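Probable sugar ABC transporter, sugar-binding protein (Streptococcus pneumoniae, PDB 2W7Y) binds the blood group A-trisaccharide and probably delivers such host glycans to an ABC transporter for uptake by the bacterium. Local coordinates at residues 166-170 with 171-175. Sequence-based numbering, arbitrary orientation.
Sequences DIFAK and AGAKT
The carbonyl oxygen of F168 accepts a nearly straight hydrogen bond from the backbone N of A173, with A173 N 2.9 Å from F168 O and an N-H...O angle of 168°. One residue earlier, I167 O accepts a more bent bond (146°) from A171 N at 3.0 Å, an i to i+4 bond of helix 165-171. Beyond it the chain turns back over the helix end: G172, with a positive phi, donates a weak bond from its N to A169 O at 3.3 Å. Together with the A173 bond this forms a Schellman motif, G172 being its C' residue, and it starts the loop that leads to helix 182-193. A173 then directs its CB back at the helix, where it meets the F168 ring, CB to CD2 at 4.0 Å. F168 CG sits beside its backbone N, roughly anti to the carbonyl carbon (chi1 -86°), which lays the ring alongside the returning chain, and K174 O comes up to the ring edge in plane, 3.3 Å from CE2. T175 CA comes obliquely to CD2 of F168, 3.9 Å away. Elsewhere the F168 ring packs edge-to-face with Y163 and touches W179 and I192, while T175 OG1 is hydrogen-bonded to D177.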
ATOM      1  N   ASP A 166      22.432  10.117   6.120  1.00 23.00           N
ATOM      2  CA  ASP A 166      23.231  11.056   6.918  1.00 23.10           C
ATOM      3  C   ASP A 166      22.958  10.947   8.415  1.00 23.02           C
ATOM      4  O   ASP A 166      23.891  10.947   9.218  1.00 23.06           O
ATOM      5  CB  ASP A 166      23.019  12.503   6.452  1.00 23.05           C
ATOM      6  CG  ASP A 166      23.480  12.736   5.022  1.00 23.34           C
ATOM      7  OD1 ASP A 166      24.216  11.888   4.471  1.00 23.24           O
ATOM      8  OD2 ASP A 166      23.105  13.782   4.445  1.00 24.08           O
ATOM      9  N   ILE A 167      21.680  10.864   8.779  1.00 23.04           N
ATOM     10  CA  ILE A 167      21.267  10.686  10.174  1.00 23.07           C
ATOM     11  C   ILE A 167      21.775   9.359  10.751  1.00 22.94           C
ATOM     12  O   ILE A 167      22.244   9.320  11.890  1.00 23.13           O
ATOM     13  CB  ILE A 167      19.722  10.822  10.340  1.00 23.08           C
ATOM     14  CG1 ILE A 167      19.276  12.255  10.001  1.00 23.13           C
ATOM     15  CG2 ILE A 167      19.284  10.428  11.750  1.00 23.01           C
ATOM     16  CD1 ILE A 167      17.770  12.435   9.824  1.00 22.96           C
ATOM     17  N   PHE A 168      21.691   8.288   9.962  1.00 22.90           N
ATOM     18  CA  PHE A 168      22.203   6.974  10.368  1.00 22.89           C
ATOM     19  C   PHE A 168      23.715   6.997  10.599  1.00 23.00           C
ATOM     20  O   PHE A 168      24.203   6.482  11.610  1.00 22.99           O
ATOM     21  CB  PHE A 168      21.843   5.904   9.332  1.00 22.76           C
ATOM     22  CG  PHE A 168      20.483   5.288   9.537  1.00 22.94           C
ATOM     23  CD1 PHE A 168      19.319   6.021   9.289  1.00 22.85           C
ATOM     24  CD2 PHE A 168      20.363   3.972   9.970  1.00 22.60           C
ATOM     25  CE1 PHE A 168      18.059   5.454   9.476  1.00 22.66           C
ATOM     26  CE2 PHE A 168      19.105   3.397  10.159  1.00 23.09           C
ATOM     27  CZ  PHE A 168      17.952   4.139   9.911  1.00 22.49           C
ATOM     28  N   ALA A 169      24.444   7.603   9.660  1.00 22.88           N
ATOM     29  CA  ALA A 169      25.898   7.696   9.737  1.00 22.98           C
ATOM     30  C   ALA A 169      26.347   8.463  10.976  1.00 23.16           C
ATOM     31  O   ALA A 169      27.295   8.052  11.649  1.00 23.30           O
ATOM     32  CB  ALA A 169      26.458   8.331   8.480  1.00 23.00           C
ATOM     33  N   LYS A 170      25.641   9.556  11.276  1.00 23.25           N
ATOM     34  CA  LYS A 170      25.925  10.411  12.432  1.00 23.39           C
ATOM     35  C   LYS A 170      25.627   9.746  13.772  1.00 23.35           C
ATOM     36  O   LYS A 170      26.325   9.983  14.764  1.00 23.47           O
ATOM     37  CB  LYS A 170      25.172  11.743  12.317  1.00 23.35           C
ATOM     38  CG  LYS A 170      25.707  12.665  11.222  1.00 23.84           C
ATOM     39  CD  LYS A 170      25.017  14.020  11.228  1.00 24.37           C
ATOM     40  CE  LYS A 170      25.634  14.956  10.203  1.00 24.27           C
ATOM     41  NZ  LYS A 170      25.233  14.604   8.811  1.00 24.52           N
ATOM     42  N   ALA A 171      24.595   8.910  13.789  1.00 23.33           N
ATOM     43  CA  ALA A 171      24.211   8.162  14.981  1.00 23.28           C
ATOM     44  C   ALA A 171      25.086   6.930  15.197  1.00 23.26           C
ATOM     45  O   ALA A 171      25.080   6.346  16.282  1.00 23.44           O
ATOM     46  CB  ALA A 171      22.747   7.762  14.894  1.00 23.20           C
ATOM     47  N   GLY A 172      25.835   6.545  14.163  1.00 23.24           N
ATOM     48  CA  GLY A 172      26.591   5.293  14.156  1.00 23.06           C
ATOM     49  C   GLY A 172      25.654   4.098  14.138  1.00 23.03           C
ATOM     50  O   GLY A 172      25.948   3.061  14.726  1.00 22.94           O
ATOM     51  N   ALA A 173      24.517   4.257  13.461  1.00 23.03           N
ATOM     52  CA  ALA A 173      23.462   3.248  13.459  1.00 22.97           C
ATOM     53  C   ALA A 173      23.555   2.320  12.248  1.00 23.02           C
ATOM     54  O   ALA A 173      23.862   2.766  11.135  1.00 22.97           O
ATOM     55  CB  ALA A 173      22.090   3.914  13.527  1.00 22.63           C
ATOM     56  N   LYS A 174      23.295   1.033  12.481  1.00 23.09           N
ATOM     57  CA  LYS A 174      23.217   0.036  11.413  1.00 23.09           C
ATOM     58  C   LYS A 174      22.156   0.444  10.398  1.00 23.11           C
ATOM     59  O   LYS A 174      21.031   0.782  10.765  1.00 23.08           O
ATOM     60  CB  LYS A 174      22.864  -1.343  11.981  1.00 23.22           C
ATOM     61  CG  LYS A 174      24.000  -2.081  12.687  1.00 23.36           C
ATOM     62  CD  LYS A 174      23.488  -3.418  13.218  1.00 23.50           C
ATOM     63  CE  LYS A 174      24.537  -4.171  14.014  1.00 23.70           C
ATOM     64  NZ  LYS A 174      25.442  -4.932  13.122  1.00 24.51           N
ATOM     65  N   THR A 175      22.524   0.426   9.122  1.00 23.12           N
ATOM     66  CA  THR A 175      21.589   0.757   8.051  1.00 23.09           C
ATOM     67  C   THR A 175      20.679  -0.455   7.787  1.00 23.05           C
ATOM     68  O   THR A 175      21.018  -1.568   8.193  1.00 23.02           O
ATOM     69  CB  THR A 175      22.332   1.229   6.777  1.00 23.07           C
ATOM     70  OG1 THR A 175      23.313   0.258   6.397  1.00 22.92           O
ATOM     71  CG2 THR A 175      23.028   2.554   7.033  1.00 23.00           C
TER